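Local coordinates for protein E (Haemophilus influenzae, PDB 3ZH5) that acts as a surface adhesin that binds host epithelial cells and the host proteins vitronectin, laminin and plasminogen, at residues 73-78 with 120-124. Sequence-based numbering, arbitrary orientation.
Sequences LNCANY and AQIIC
Y78, C124 and L73 carry most of this contact, in which a disulfide ties a beta hairpin turn to the helix packed beside the antiparallel sheet. Residues 73-78 hold the end of strand 64-74 and the turn that leads into strand 79-88. Residues 120-124 lie on helix 115-128. The covalent link is C75 SG to C124 SG at 2.1 Å, with a chi3 of -85°, close to the usual right angle of a disulfide.

The Y78 ring lies between the turn and the helix. One face takes the methyl of A120 in a CH-pi contact, with CB 4.0 Å from the ring centroid and 23° off its normal. C124 SG comes at the same ring obliquely, 4.2 Å from Y78 CE1. Y117 also meets this ring, one helical turn before Q121.

L73 is buried and points at the helix. Its CG is anti to the backbone N (chi1 171°), which carries the branched end of the side chain to the helix. There L73 CD2 lies 3.5 Å from C124 SG and also touches I123, and both methyls lie near A120. L73 and I123 both rest on F44 of strand 41-50, so the apolar patch continues into the sheet.

On the turn side, N74 OD1 accepts from A76 N in an Asx turn. Q121 points away from the turn at its CB, but its chain bends at chi2 and brings the amide back to the tyrosine. The bond from Q121 NE2 to Y78 OH is 2.9 Å long and nearly straight, with the hydroxyl oxygen in the amide plane.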
loop_
_atom_site.group_PDB
_atom_site.type_symbol
_atom_site.label_atom_id
_atom_site.label_comp_id
_atom_site.label_asym_id
_atom_site.label_seq_id
_atom_site.Cartn_x
_atom_site.Cartn_y
_atom_site.Cartn_z
ATOM N N LEU A 73 8.214 -5.126 -5.053
ATOM C CA LEU A 73 8.249 -4.859 -6.479
ATOM C C LEU A 73 9.574 -5.222 -7.122
ATOM O O LEU A 73 10.636 -4.795 -6.671
ATOM C CB LEU A 73 7.909 -3.365 -6.731
ATOM C CG LEU A 73 8.102 -2.837 -8.148
ATOM C CD1 LEU A 73 6.995 -3.422 -9.012
ATOM C CD2 LEU A 73 8.049 -1.280 -8.145
ATOM N N ASN A 74 9.510 -5.954 -8.229
ATOM C CA ASN A 74 10.646 -6.113 -9.111
ATOM C C ASN A 74 10.567 -5.170 -10.337
ATOM O O ASN A 74 9.738 -5.362 -11.218
ATOM C CB ASN A 74 10.748 -7.562 -9.557
ATOM C CG ASN A 74 12.027 -7.845 -10.299
ATOM O OD1 ASN A 74 12.831 -6.942 -10.542
ATOM N ND2 ASN A 74 12.254 -9.102 -10.617
ATOM N N CYS A 75 11.435 -4.169 -10.384
ATOM C CA CYS A 75 11.395 -3.134 -11.422
ATOM C C CYS A 75 11.802 -3.659 -12.786
ATOM O O CYS A 75 11.539 -3.013 -13.797
ATOM C CB CYS A 75 12.281 -1.922 -11.051
ATOM S SG CYS A 75 11.617 -1.013 -9.679
ATOM N N ALA A 76 12.444 -4.819 -12.835
ATOM C CA ALA A 76 12.905 -5.364 -14.118
ATOM C C ALA A 76 11.753 -6.034 -14.921
ATOM O O ALA A 76 11.779 -6.079 -16.149
ATOM C CB ALA A 76 14.030 -6.356 -13.891
ATOM N N ASN A 77 10.765 -6.575 -14.229
ATOM C CA ASN A 77 9.656 -7.264 -14.913
ATOM C C ASN A 77 8.301 -6.834 -14.393
ATOM O O ASN A 77 7.277 -7.380 -14.803
ATOM C CB ASN A 77 9.826 -8.783 -14.818
ATOM C CG ASN A 77 9.954 -9.284 -13.377
ATOM O OD1 ASN A 77 9.627 -8.580 -12.413
ATOM N ND2 ASN A 77 10.407 -10.526 -13.232
ATOM N N TYR A 78 8.290 -5.844 -13.503
ATOM C CA TYR A 78 7.054 -5.344 -12.907
ATOM C C TYR A 78 6.207 -6.460 -12.264
ATOM O O TYR A 78 4.973 -6.424 -12.294
ATOM C CB TYR A 78 6.242 -4.551 -13.949
ATOM C CG TYR A 78 6.603 -3.071 -14.079
ATOM C CD1 TYR A 78 7.913 -2.644 -14.051
ATOM C CD2 TYR A 78 5.604 -2.104 -14.262
ATOM C CE1 TYR A 78 8.241 -1.295 -14.158
ATOM C CE2 TYR A 78 5.911 -0.763 -14.377
ATOM C CZ TYR A 78 7.241 -0.364 -14.332
ATOM O OH TYR A 78 7.576 0.958 -14.435
ATOM N N ALA A 120 4.466 1.536 -9.492
ATOM C CA ALA A 120 5.715 0.968 -9.975
ATOM C C ALA A 120 6.489 1.959 -10.873
ATOM O O ALA A 120 7.717 2.069 -10.769
ATOM C CB ALA A 120 5.465 -0.329 -10.688
ATOM N N GLN A 121 5.782 2.702 -11.714
ATOM C CA GLN A 121 6.454 3.731 -12.521
ATOM C C GLN A 121 7.128 4.741 -11.630
ATOM O O GLN A 121 8.259 5.176 -11.904
ATOM C CB GLN A 121 5.439 4.468 -13.424
ATOM C CG GLN A 121 4.721 3.522 -14.337
ATOM C CD GLN A 121 5.183 3.634 -15.777
ATOM O OE1 GLN A 121 4.576 4.359 -16.584
ATOM N NE2 GLN A 121 6.250 2.901 -16.117
ATOM N N ILE A 122 6.451 5.144 -10.564
ATOM C CA ILE A 122 7.021 6.153 -9.682
ATOM C C ILE A 122 8.176 5.578 -8.891
ATOM O O ILE A 122 9.235 6.198 -8.784
ATOM C CB ILE A 122 5.999 6.655 -8.709
ATOM C CG1 ILE A 122 4.904 7.419 -9.508
ATOM C CG2 ILE A 122 6.613 7.619 -7.680
ATOM C CD1 ILE A 122 3.718 7.925 -8.694
ATOM N N ILE A 123 7.969 4.390 -8.325
ATOM C CA ILE A 123 9.019 3.827 -7.477
ATOM C C ILE A 123 10.255 3.539 -8.302
ATOM O O ILE A 123 11.381 3.910 -7.912
ATOM C CB ILE A 123 8.576 2.573 -6.731
ATOM C CG1 ILE A 123 7.731 2.967 -5.541
ATOM C CG2 ILE A 123 9.820 1.792 -6.162
ATOM C CD1 ILE A 123 6.894 1.821 -5.061
ATOM N N CYS A 124 10.059 2.916 -9.452
ATOM C CA CYS A 124 11.191 2.509 -10.263
ATOM C C CYS A 124 11.948 3.703 -10.812
ATOM O O CYS A 124 13.167 3.688 -10.844
ATOM C CB CYS A 124 10.746 1.566 -11.368
ATOM S SG CYS A 124 10.053 0.026 -10.633
#